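PDB 3VC5: mandelate racemase/muconate lactonizing protein from Thermobispora bispora, which probably catalyses the magnesium-dependent dehydration of D-glucarate to 5-dehydro-4-deoxy-D-glucarate, as a member of the mandelate racemase/muconate lactonizing enzyme family. Local coordinates for residues V30-F35 / Q79-A84; D104-N109 / K125-V130; A298-R303 / A329-E334. One frame throughout, in Å; residues are numbered along the deposited sequence.

The three contacts show how chemistry follows place in an enolase-type fold. Contacts 1 and 2 are buried and belong to the N-terminal region; their centres lie 14 Å apart, and they touch directly where Ala82 of helix 74-85 packs on Val105 of helix 95-106. Both are built around one valine that spreads two methyls over a helix, contact 1 from a strand and contact 2 from a helix end. Contact 3 is only partly buried and lies far off in the C-terminal region, its centre 35 Å from that of contact 1. There an arginine binds a backbone oxygen, and the hydrophobic part continues into the second subunit.

Contact 1 (V30-F35 / Q79-A84); sequences VTPVAF and QVRAAA
The guanidinium of Arg81 meets the ring of Pro32 obliquely, with NH2 3.7 Å from Pro32 CG and almost as near to CD. The two side chains are roughly perpendicular, and the guanidinium end touches the proline ring by van der Waals contact. The chain of Arg81 runs extended from CG to NE, chi2 -174°, which is how a residue on the exposed flank of helix 74-85 reaches over to the strand. Its aliphatic part is used on the way: Arg81 CG lies 3.9 Å from CG1 of Val30.

Val30 carries most of the contact. Its CG1, anti to the backbone N (chi1 177°), touches both Arg81 CG and Val80 CG1, which lie about a right angle apart around it, the latter at 4.0 Å. Its other branch, CG2, presses on CB of Ala84 at 3.5 Å, tighter than usual for two carbons. Ala84, one turn after Val80, meets the strand with its CB alone, and beyond Pro32 the strand runs on past this part of the helix.

Val80 and Ala83 turn also to Phe134 of helix 123-146, and Val30 touches Thr54 of the neighbouring strand 50-60. Helix 403-415 packs on Thr31, Pro32 and Val33. The axes of these short segments of strand and helix run nearly antiparallel, at 166°, and approach to 9.3 Å. A helix laid against the outermost strand of a three-stranded antiparallel sheet in this way is characteristic of the alpha+beta capping domain of the enolase superfamily.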
ATOM      1  N   VAL A  30     -25.732  13.083   5.791  1.00 24.87           N
ATOM      2  CA  VAL A  30     -25.159  12.520   7.001  1.00 21.50           C
ATOM      3  C   VAL A  30     -26.272  12.272   8.001  1.00 23.49           C
ATOM      4  O   VAL A  30     -26.985  13.200   8.367  1.00 25.62           O
ATOM      5  CB  VAL A  30     -24.101  13.481   7.620  1.00 21.77           C
ATOM      6  CG1 VAL A  30     -23.573  12.871   8.940  1.00 24.06           C
ATOM      7  CG2 VAL A  30     -22.960  13.746   6.630  1.00 24.99           C
ATOM      8  N   THR A  31     -26.428  11.009   8.420  1.00 23.06           N
ATOM      9  CA  THR A  31     -27.538  10.592   9.277  1.00 23.98           C
ATOM     10  C   THR A  31     -27.093   9.790  10.493  1.00 23.83           C
ATOM     11  O   THR A  31     -26.668   8.635  10.351  1.00 24.10           O
ATOM     12  CB  THR A  31     -28.544   9.739   8.469  1.00 22.83           C
ATOM     13  OG1 THR A  31     -28.875  10.441   7.260  1.00 25.42           O
ATOM     14  CG2 THR A  31     -29.839   9.482   9.286  1.00 24.67           C
ATOM     15  N   PRO A  32     -27.196  10.386  11.697  1.00 23.77           N
ATOM     16  CA  PRO A  32     -26.848   9.580  12.870  1.00 23.44           C
ATOM     17  C   PRO A  32     -27.972   8.589  13.147  1.00 23.54           C
ATOM     18  O   PRO A  32     -29.158   8.910  12.949  1.00 24.24           O
ATOM     19  CB  PRO A  32     -26.713  10.624  13.985  1.00 23.61           C
ATOM     20  CG  PRO A  32     -27.693  11.758  13.558  1.00 22.80           C
ATOM     21  CD  PRO A  32     -27.646  11.756  12.044  1.00 24.74           C
ATOM     22  N   VAL A  33     -27.610   7.398  13.626  1.00 22.56           N
ATOM     23  CA  VAL A  33     -28.592   6.327  13.897  1.00 22.52           C
ATOM     24  C   VAL A  33     -28.250   5.690  15.231  1.00 23.28           C
ATOM     25  O   VAL A  33     -27.085   5.776  15.710  1.00 23.18           O
ATOM     26  CB  VAL A  33     -28.580   5.228  12.794  1.00 21.24           C
ATOM     27  CG1 VAL A  33     -29.064   5.791  11.452  1.00 23.16           C
ATOM     28  CG2 VAL A  33     -27.191   4.567  12.664  1.00 22.72           C
ATOM     29  N   ALA A  34     -29.252   5.082  15.857  1.00 21.75           N
ATOM     30  CA  ALA A  34     -29.012   4.290  17.073  1.00 21.54           C
ATOM     31  C   ALA A  34     -29.748   2.987  16.926  1.00 23.50           C
ATOM     32  O   ALA A  34     -30.838   2.943  16.314  1.00 25.15           O
ATOM     33  CB  ALA A  34     -29.486   5.025  18.335  1.00 23.55           C
ATOM     34  N   PHE A  35     -29.173   1.917  17.482  1.00 21.97           N
ATOM     35  CA  PHE A  35     -29.836   0.608  17.410  1.00 23.54           C
ATOM     36  C   PHE A  35     -29.545  -0.174  18.697  1.00 24.11           C
ATOM     37  O   PHE A  35     -28.646   0.199  19.456  1.00 24.21           O
ATOM     38  CB  PHE A  35     -29.406  -0.155  16.151  1.00 23.15           C
ATOM     39  CG  PHE A  35     -27.913  -0.150  15.932  1.00 20.49           C
ATOM     40  CD1 PHE A  35     -27.112  -1.130  16.548  1.00 22.23           C
ATOM     41  CD2 PHE A  35     -27.321   0.796  15.080  1.00 22.62           C
ATOM     42  CE1 PHE A  35     -25.689  -1.119  16.364  1.00 24.32           C
ATOM     43  CE2 PHE A  35     -25.946   0.809  14.875  1.00 22.83           C
ATOM     44  CZ  PHE A  35     -25.130  -0.155  15.510  1.00 21.86           C
ATOM     45  N   GLN A  79     -17.669  16.404  13.269  1.00 24.77           N
ATOM     46  CA  GLN A  79     -16.601  16.481  12.272  1.00 24.96           C
ATOM     47  C   GLN A  79     -17.035  15.905  10.937  1.00 25.00           C
ATOM     48  O   GLN A  79     -16.698  16.471   9.882  1.00 24.11           O
ATOM     49  CB  GLN A  79     -15.316  15.790  12.755  1.00 23.61           C
ATOM     50  CG  GLN A  79     -14.655  16.476  13.949  1.00 30.00           C
ATOM     51  CD  GLN A  79     -14.366  17.975  13.765  1.00 34.27           C
ATOM     52  OE1 GLN A  79     -14.636  18.788  14.676  1.00 46.19           O
ATOM     53  NE2 GLN A  79     -13.804  18.353  12.609  1.00 36.31           N
ATOM     54  N   VAL A  80     -17.810  14.816  10.960  1.00 22.81           N
ATOM     55  CA  VAL A  80     -18.267  14.205   9.725  1.00 23.07           C
ATOM     56  C   VAL A  80     -19.225  15.183   9.023  1.00 23.33           C
ATOM     57  O   VAL A  80     -19.143  15.355   7.799  1.00 24.37           O
ATOM     58  CB  VAL A  80     -18.923  12.840   9.993  1.00 21.89           C
ATOM     59  CG1 VAL A  80     -19.584  12.263   8.728  1.00 23.51           C
ATOM     60  CG2 VAL A  80     -17.888  11.831  10.536  1.00 23.51           C
ATOM     61  N   ARG A  81     -20.119  15.827   9.773  1.00 22.41           N
ATOM     62  CA  ARG A  81     -21.008  16.818   9.161  1.00 24.59           C
ATOM     63  C   ARG A  81     -20.214  17.974   8.561  1.00 26.15           C
ATOM     64  O   ARG A  81     -20.477  18.406   7.436  1.00 28.46           O
ATOM     65  CB  ARG A  81     -21.997  17.365  10.184  1.00 26.47           C
ATOM     66  CG  ARG A  81     -23.089  16.372  10.578  1.00 28.75           C
ATOM     67  CD  ARG A  81     -24.092  17.087  11.486  1.00 31.23           C
ATOM     68  NE  ARG A  81     -25.290  16.310  11.734  1.00 35.85           N
ATOM     69  CZ  ARG A  81     -25.781  16.051  12.936  1.00 40.06           C
ATOM     70  NH1 ARG A  81     -25.192  16.527  14.033  1.00 41.89           N
ATOM     71  NH2 ARG A  81     -26.882  15.314  13.029  1.00 41.02           N
ATOM     72  N   ALA A  82     -19.246  18.492   9.311  1.00 26.57           N
ATOM     73  CA  ALA A  82     -18.457  19.618   8.808  1.00 25.49           C
ATOM     74  C   ALA A  82     -17.686  19.245   7.528  1.00 25.79           C
ATOM     75  O   ALA A  82     -17.662  20.006   6.543  1.00 28.38           O
ATOM     76  CB  ALA A  82     -17.490  20.080   9.889  1.00 28.25           C
ATOM     77  N   ALA A  83     -17.064  18.070   7.526  1.00 25.84           N
ATOM     78  CA  ALA A  83     -16.352  17.613   6.337  1.00 26.22           C
ATOM     79  C   ALA A  83     -17.314  17.385   5.161  1.00 25.55           C
ATOM     80  O   ALA A  83     -17.028  17.785   4.017  1.00 28.00           O
ATOM     81  CB  ALA A  83     -15.550  16.337   6.647  1.00 25.37           C
ATOM     82  N   ALA A  84     -18.474  16.776   5.438  1.00 24.91           N
ATOM     83  CA  ALA A  84     -19.432  16.479   4.395  1.00 26.23           C
ATOM     84  C   ALA A  84     -19.833  17.750   3.656  1.00 29.83           C
ATOM     85  O   ALA A  84     -19.953  17.745   2.433  1.00 31.33           O
ATOM     86  CB  ALA A  84     -20.668  15.814   4.981  1.00 26.65           C
TER

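Contact 2 (D104-N109 / K125-V130); sequences DVVGAN and KTVDRV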
ATOM      1  N   ASP A 104      -8.079  19.446   6.332  1.00 22.97           N
ATOM      2  CA  ASP A 104      -8.328  20.879   6.538  1.00 26.07           C
ATOM      3  C   ASP A 104      -9.494  21.126   7.503  1.00 25.80           C
ATOM      4  O   ASP A 104      -9.457  22.026   8.354  1.00 29.89           O
ATOM      5  CB  ASP A 104      -8.622  21.573   5.198  1.00 27.23           C
ATOM      6  CG  ASP A 104      -7.424  21.673   4.305  1.00 28.45           C
ATOM      7  OD1 ASP A 104      -6.265  21.566   4.777  1.00 31.12           O
ATOM      8  OD2 ASP A 104      -7.655  21.933   3.093  1.00 35.37           O
ATOM      9  N   VAL A 105     -10.562  20.353   7.358  1.00 27.62           N
ATOM     10  CA  VAL A 105     -11.730  20.591   8.184  1.00 29.46           C
ATOM     11  C   VAL A 105     -11.447  20.201   9.630  1.00 29.17           C
ATOM     12  O   VAL A 105     -11.791  20.929  10.556  1.00 33.56           O
ATOM     13  CB  VAL A 105     -12.974  19.834   7.648  1.00 28.80           C
ATOM     14  CG1 VAL A 105     -14.131  19.930   8.638  1.00 35.33           C
ATOM     15  CG2 VAL A 105     -13.392  20.392   6.296  1.00 35.67           C
ATOM     16  N   VAL A 106     -10.821  19.048   9.818  1.00 27.73           N
ATOM     17  CA  VAL A 106     -10.512  18.552  11.150  1.00 30.68           C
ATOM     18  C   VAL A 106      -9.564  19.521  11.821  1.00 32.41           C
ATOM     19  O   VAL A 106      -9.678  19.774  13.012  1.00 33.62           O
ATOM     20  CB  VAL A 106      -9.875  17.141  11.074  1.00 31.18           C
ATOM     21  CG1 VAL A 106      -9.208  16.738  12.389  1.00 34.60           C
ATOM     22  CG2 VAL A 106     -10.933  16.112  10.669  1.00 30.03           C
ATOM     23  N   GLY A 107      -8.636  20.064  11.039  1.00 30.83           N
ATOM     24  CA  GLY A 107      -7.796  21.152  11.511  1.00 37.17           C
ATOM     25  C   GLY A 107      -7.067  20.644  12.727  1.00 41.93           C
ATOM     26  O   GLY A 107      -6.372  19.617  12.666  1.00 39.25           O
ATOM     27  N   ALA A 108      -7.250  21.355  13.841  1.00 40.55           N
ATOM     28  CA  ALA A 108      -6.546  21.065  15.080  1.00 41.75           C
ATOM     29  C   ALA A 108      -7.288  20.101  16.016  1.00 41.89           C
ATOM     30  O   ALA A 108      -6.785  19.695  17.090  1.00 42.79           O
ATOM     31  CB  ALA A 108      -6.275  22.375  15.793  1.00 41.83           C
ATOM     32  N   ASN A 109      -8.498  19.747  15.632  1.00 34.77           N
ATOM     33  CA  ASN A 109      -9.327  18.928  16.491  1.00 30.31           C
ATOM     34  C   ASN A 109      -8.680  17.533  16.604  1.00 34.61           C
ATOM     35  O   ASN A 109      -8.172  16.992  15.602  1.00 37.19           O
ATOM     36  CB  ASN A 109     -10.710  18.823  15.858  1.00 32.61           C
ATOM     37  CG  ASN A 109     -11.533  20.073  16.041  1.00 41.83           C
ATOM     38  OD1 ASN A 109     -12.036  20.338  17.129  1.00 48.15           O
ATOM     39  ND2 ASN A 109     -11.698  20.843  14.963  1.00 47.13           N
ATOM     40  N   LYS A 125      -5.162   9.730  13.259  1.00 22.48           N
ATOM     41  CA  LYS A 125      -6.264   8.803  13.441  1.00 21.30           C
ATOM     42  C   LYS A 125      -7.603   9.537  13.347  1.00 21.45           C
ATOM     43  O   LYS A 125      -8.604   8.973  12.855  1.00 21.49           O
ATOM     44  CB  LYS A 125      -6.120   8.067  14.796  1.00 23.77           C
ATOM     45  CG  LYS A 125      -7.021   6.848  14.966  1.00 22.95           C
ATOM     46  CD  LYS A 125      -6.721   6.175  16.303  1.00 29.94           C
ATOM     47  CE  LYS A 125      -7.764   5.250  16.775  1.00 30.94           C
ATOM     48  NZ  LYS A 125      -7.909   5.274  18.272  1.00 28.54           N
ATOM     49  N   THR A 126      -7.659  10.777  13.839  1.00 22.20           N
ATOM     50  CA  THR A 126      -8.905  11.553  13.773  1.00 22.18           C
ATOM     51  C   THR A 126      -9.276  11.821  12.313  1.00 22.97           C
ATOM     52  O   THR A 126     -10.430  11.581  11.877  1.00 23.13           O
ATOM     53  CB  THR A 126      -8.762  12.878  14.536  1.00 22.70           C
ATOM     54  OG1 THR A 126      -8.559  12.569  15.919  1.00 24.05           O
ATOM     55  CG2 THR A 126     -10.035  13.732  14.392  1.00 24.70           C
ATOM     56  N   VAL A 127      -8.291  12.257  11.540  1.00 23.21           N
ATOM     57  CA  VAL A 127      -8.501  12.508  10.089  1.00 24.15           C
ATOM     58  C   VAL A 127      -8.916  11.208   9.388  1.00 22.34           C
ATOM     59  O   VAL A 127      -9.868  11.192   8.603  1.00 22.55           O
ATOM     60  CB  VAL A 127      -7.240  13.065   9.443  1.00 22.86           C
ATOM     61  CG1 VAL A 127      -7.400  13.149   7.892  1.00 25.40           C
ATOM     62  CG2 VAL A 127      -6.928  14.435  10.036  1.00 27.05           C
ATOM     63  N   ASP A 128      -8.239  10.099   9.719  1.00 20.73           N
ATOM     64  CA  ASP A 128      -8.521   8.846   9.049  1.00 20.78           C
ATOM     65  C   ASP A 128      -9.935   8.387   9.406  1.00 19.57           C
ATOM     66  O   ASP A 128     -10.643   7.809   8.564  1.00 21.68           O
ATOM     67  CB  ASP A 128      -7.538   7.767   9.514  1.00 21.99           C
ATOM     68  CG  ASP A 128      -6.179   7.877   8.820  1.00 22.83           C
ATOM     69  OD1 ASP A 128      -6.062   8.659   7.829  1.00 24.61           O
ATOM     70  OD2 ASP A 128      -5.252   7.118   9.179  1.00 23.25           O
ATOM     71  N   ARG A 129     -10.326   8.563  10.679  1.00 20.33           N
ATOM     72  CA  ARG A 129     -11.685   8.196  11.102  1.00 19.86           C
ATOM     73  C   ARG A 129     -12.755   8.992  10.336  1.00 18.42           C
ATOM     74  O   ARG A 129     -13.787   8.435   9.881  1.00 20.76           O
ATOM     75  CB  ARG A 129     -11.883   8.361  12.625  1.00 20.61           C
ATOM     76  CG  ARG A 129     -11.154   7.312  13.450  1.00 20.97           C
ATOM     77  CD  ARG A 129     -10.990   7.738  14.918  1.00 26.39           C
ATOM     78  NE  ARG A 129     -12.118   8.523  15.391  1.00 34.35           N
ATOM     79  CZ  ARG A 129     -12.985   8.142  16.320  1.00 30.52           C
ATOM     80  NH1 ARG A 129     -13.965   8.976  16.675  1.00 33.99           N
ATOM     81  NH2 ARG A 129     -12.861   6.954  16.918  1.00 31.33           N
ATOM     82  N   VAL A 130     -12.507  10.284  10.144  1.00 21.28           N
ATOM     83  CA  VAL A 130     -13.478  11.119   9.442  1.00 22.25           C
ATOM     84  C   VAL A 130     -13.481  10.791   7.942  1.00 20.69           C
ATOM     85  O   VAL A 130     -14.534  10.600   7.320  1.00 22.97           O
ATOM     86  CB  VAL A 130     -13.248  12.603   9.711  1.00 21.26           C
ATOM     87  CG1 VAL A 130     -14.217  13.456   8.864  1.00 24.15           C
ATOM     88  CG2 VAL A 130     -13.439  12.868  11.224  1.00 23.30           C
TER
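Val106, in the last turn of helix 95-106, packs on Thr126, Val127 and Val130 of helix 123-146 in a buried helix-to-helix contact of the N-terminal region. Its two methyls divide the work. CG1, anti to the backbone N (chi1 165°), meets Thr126 CG2 at 3.7 Å and Val127 CG2 at 4.0 Å; CG2 lies 4.1 Å from Val130 CG2, where the two side chains lie alongside, pointing opposite ways.

Thr126 gives this interface its methyl and keeps its polar atom for other partners, since OG1 is hydrogen-bonded to Ser122 O and to Val111 N. The same methyl lies 3.9 Å from the carbonyl oxygen of Asn109.

Just beyond Val106 the chain folds into a type II' beta turn, with Gly107 taking the positive phi. Val106 O is held twice, by Asn109 N at 2.9 Å and by Asn109 ND2 at 3.0 Å, arriving from opposite faces of the carbonyl plane. The side-chain bond adds to the turn's own backbone bond and probably steadies it.

Around this pair, Tyr99, Val102 and Ala103 of helix 95-106 continue the packing on Val127, helix 74-85 adds His76 against Val130 and Ala82 against Val105, and Asp128 forms a salt bridge with Arg320 of helix 318-330.

Contact 3 (A298-R303 / A329-E334); sequences AAVERR and ATFGIE
Arg303 sends both terminal nitrogens to a single acceptor, the backbone oxygen of Phe331. NH2 donates at 2.8 Å to Phe331 O, lying in the carbonyl plane on a lone pair, with an N-H...O angle of 147°; NH1 donates to the same Phe331 O at 2.9 Å, tilted from that plane. The oxygen sits almost exactly in the guanidinium plane, so it is gripped end-on by both nitrogens. NE turns back to its own helix in a weak bond to Val300 O at 3.3 Å. A bend at chi2 (-80°) turns the chain back along its helix, bringing NE near Val300 O while the terminal nitrogens face Phe331.

The carbonyl receiving the fork belongs to the end of helix 318-330, where a positive charge is probably favourable to the helix dipole. That end is closed by a Schellman motif: Gly332, at positive phi, donates N to Ala329 O at 3.0 Å, and Ile333 N makes the wider bond of the motif. Phe331 O, left outside these backbone bonds, is supplied by the arginine.

Beside the polar group lies an apolar one. Val300 CG2 makes a CH-pi contact over one face of the Phe331 ring, 4.2 Å from its centroid and 27° off the normal, while Val300 CG1 lies 3.7 Å from Phe331 CD1. Ile333 CG1 rests 3.8 Å from Arg303 NH1.

Phe331 also stacks on Phe331 of the second subunit, whose ring packs on Val300 as well, so the contact forms part of the dimer interface. Within the chain it joins the ends of helices 296-302 and 318-330 on the outside of the barrel, just before Glu334 opens strand 334-337, which pairs in parallel with strand 307-310.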
ATOM      1  N   ALA A 298       7.845   1.899  15.844  1.00 21.89           N
ATOM      2  CA  ALA A 298       8.076   1.372  17.197  1.00 24.56           C
ATOM      3  C   ALA A 298       7.664  -0.072  17.342  1.00 25.65           C
ATOM      4  O   ALA A 298       8.330  -0.837  18.071  1.00 28.49           O
ATOM      5  CB  ALA A 298       7.414   2.249  18.270  1.00 27.73           C
ATOM      6  N   ALA A 299       6.548  -0.451  16.717  1.00 24.47           N
ATOM      7  CA  ALA A 299       6.096  -1.859  16.773  1.00 25.49           C
ATOM      8  C   ALA A 299       7.065  -2.817  16.079  1.00 24.39           C
ATOM      9  O   ALA A 299       7.295  -3.940  16.541  1.00 30.35           O
ATOM     10  CB  ALA A 299       4.668  -2.026  16.208  1.00 25.80           C
ATOM     11  N   VAL A 300       7.616  -2.401  14.955  1.00 25.22           N
ATOM     12  CA  VAL A 300       8.561  -3.252  14.259  1.00 25.18           C
ATOM     13  C   VAL A 300       9.835  -3.433  15.110  1.00 27.33           C
ATOM     14  O   VAL A 300      10.429  -4.507  15.161  1.00 30.22           O
ATOM     15  CB  VAL A 300       8.849  -2.685  12.841  1.00 27.13           C
ATOM     16  CG1 VAL A 300      10.176  -3.259  12.265  1.00 27.46           C
ATOM     17  CG2 VAL A 300       7.627  -2.945  11.918  1.00 29.26           C
ATOM     18  N   GLU A 301      10.246  -2.376  15.793  1.00 26.38           N
ATOM     19  CA  GLU A 301      11.448  -2.431  16.609  1.00 27.99           C
ATOM     20  C   GLU A 301      11.265  -3.300  17.847  1.00 29.60           C
ATOM     21  O   GLU A 301      12.108  -4.154  18.116  1.00 32.65           O
ATOM     22  CB  GLU A 301      11.806  -1.025  17.034  1.00 32.26           C
ATOM     23  CG  GLU A 301      13.136  -0.835  17.625  1.00 42.57           C
ATOM     24  CD  GLU A 301      13.387   0.646  17.734  1.00 58.66           C
ATOM     25  OE1 GLU A 301      14.262   1.167  17.006  1.00 69.79           O
ATOM     26  OE2 GLU A 301      12.641   1.294  18.498  1.00 56.09           O
ATOM     27  N   ARG A 302      10.162  -3.121  18.582  1.00 26.92           N
ATOM     28  CA  ARG A 302       9.974  -3.863  19.854  1.00 27.05           C
ATOM     29  C   ARG A 302       9.273  -5.212  19.707  1.00 26.99           C
ATOM     30  O   ARG A 302       9.385  -6.097  20.584  1.00 27.78           O
ATOM     31  CB  ARG A 302       9.160  -3.027  20.842  1.00 27.69           C
ATOM     32  CG  ARG A 302       9.833  -1.758  21.343  1.00 29.72           C
ATOM     33  CD  ARG A 302      11.113  -2.040  22.155  1.00 30.25           C
ATOM     34  NE  ARG A 302      10.923  -3.007  23.254  1.00 31.03           N
ATOM     35  CZ  ARG A 302      10.394  -2.722  24.448  1.00 29.29           C
ATOM     36  NH1 ARG A 302       9.969  -1.486  24.732  1.00 31.01           N
ATOM     37  NH2 ARG A 302      10.296  -3.686  25.385  1.00 33.78           N
ATOM     38  N   ARG A 303       8.525  -5.362  18.624  1.00 26.96           N
ATOM     39  CA  ARG A 303       7.736  -6.576  18.376  1.00 25.83           C
ATOM     40  C   ARG A 303       6.737  -6.886  19.505  1.00 24.91           C
ATOM     41  O   ARG A 303       6.770  -7.955  20.115  1.00 26.70           O
ATOM     42  CB  ARG A 303       8.649  -7.769  18.060  1.00 28.45           C
ATOM     43  CG  ARG A 303       9.481  -7.573  16.780  1.00 34.04           C
ATOM     44  CD  ARG A 303       8.637  -7.877  15.526  1.00 53.07           C
ATOM     45  NE  ARG A 303       9.227  -7.435  14.252  1.00 53.55           N
ATOM     46  CZ  ARG A 303       8.742  -7.795  13.061  1.00 53.66           C
ATOM     47  NH1 ARG A 303       7.690  -8.612  13.009  1.00 45.62           N
ATOM     48  NH2 ARG A 303       9.300  -7.361  11.926  1.00 40.77           N
ATOM     49  N   ALA A 329       2.611  -7.508   6.096  1.00 25.47           N
ATOM     50  CA  ALA A 329       3.098  -8.752   5.500  1.00 26.58           C
ATOM     51  C   ALA A 329       4.612  -8.700   5.277  1.00 26.60           C
ATOM     52  O   ALA A 329       5.321  -9.682   5.545  1.00 27.85           O
ATOM     53  CB  ALA A 329       2.358  -9.065   4.189  1.00 27.36           C
ATOM     54  N   THR A 330       5.092  -7.563   4.783  1.00 25.89           N
ATOM     55  CA  THR A 330       6.532  -7.336   4.544  1.00 26.76           C
ATOM     56  C   THR A 330       7.370  -7.581   5.801  1.00 29.19           C
ATOM     57  O   THR A 330       8.467  -8.151   5.731  1.00 29.40           O
ATOM     58  CB  THR A 330       6.789  -5.907   3.968  1.00 31.00           C
ATOM     59  OG1 THR A 330       6.053  -5.747   2.745  1.00 33.27           O
ATOM     60  CG2 THR A 330       8.300  -5.663   3.715  1.00 28.38           C
ATOM     61  N   PHE A 331       6.844  -7.160   6.944  1.00 26.22           N
ATOM     62  CA  PHE A 331       7.554  -7.283   8.214  1.00 25.28           C
ATOM     63  C   PHE A 331       7.187  -8.516   8.993  1.00 26.65           C
ATOM     64  O   PHE A 331       7.630  -8.687  10.120  1.00 26.65           O
ATOM     65  CB  PHE A 331       7.365  -6.009   9.053  1.00 24.92           C
ATOM     66  CG  PHE A 331       8.091  -4.827   8.499  1.00 24.62           C
ATOM     67  CD1 PHE A 331       9.384  -4.519   8.920  1.00 26.60           C
ATOM     68  CD2 PHE A 331       7.510  -4.031   7.525  1.00 31.93           C
ATOM     69  CE1 PHE A 331      10.054  -3.427   8.398  1.00 27.84           C
ATOM     70  CE2 PHE A 331       8.180  -2.940   7.004  1.00 31.99           C
ATOM     71  CZ  PHE A 331       9.464  -2.634   7.429  1.00 28.92           C
ATOM     72  N   GLY A 332       6.394  -9.396   8.385  1.00 24.93           N
ATOM     73  CA  GLY A 332       6.032 -10.665   9.033  1.00 26.88           C
ATOM     74  C   GLY A 332       4.914 -10.546  10.063  1.00 25.62           C
ATOM     75  O   GLY A 332       4.705 -11.461  10.872  1.00 31.29           O
ATOM     76  N   ILE A 333       4.196  -9.428  10.055  1.00 23.73           N
ATOM     77  CA  ILE A 333       3.071  -9.247  10.966  1.00 25.48           C
ATOM     78  C   ILE A 333       1.833  -9.683  10.203  1.00 24.61           C
ATOM     79  O   ILE A 333       1.556  -9.173   9.122  1.00 27.78           O
ATOM     80  CB  ILE A 333       2.927  -7.768  11.394  1.00 26.35           C
ATOM     81  CG1 ILE A 333       4.158  -7.357  12.223  1.00 25.07           C
ATOM     82  CG2 ILE A 333       1.625  -7.529  12.187  1.00 25.40           C
ATOM     83  CD1 ILE A 333       4.307  -5.882  12.439  1.00 28.74           C
ATOM     84  N   GLU A 334       1.125 -10.654  10.736  1.00 24.88           N
ATOM     85  CA  GLU A 334      -0.091 -11.143  10.051  1.00 27.88           C
ATOM     86  C   GLU A 334      -1.290 -10.250  10.341  1.00 27.37           C
ATOM     87  O   GLU A 334      -1.235  -9.438  11.252  1.00 27.38           O
ATOM     88  CB  GLU A 334      -0.356 -12.592  10.418  1.00 33.62           C
ATOM     89  CG  GLU A 334       0.727 -13.472   9.884  1.00 35.76           C
ATOM     90  CD  GLU A 334       0.673 -14.852  10.432  1.00 37.90           C
ATOM     91  OE1 GLU A 334      -0.321 -15.201  11.118  1.00 39.24           O
ATOM     92  OE2 GLU A 334       1.640 -15.593  10.166  1.00 42.66           O
TER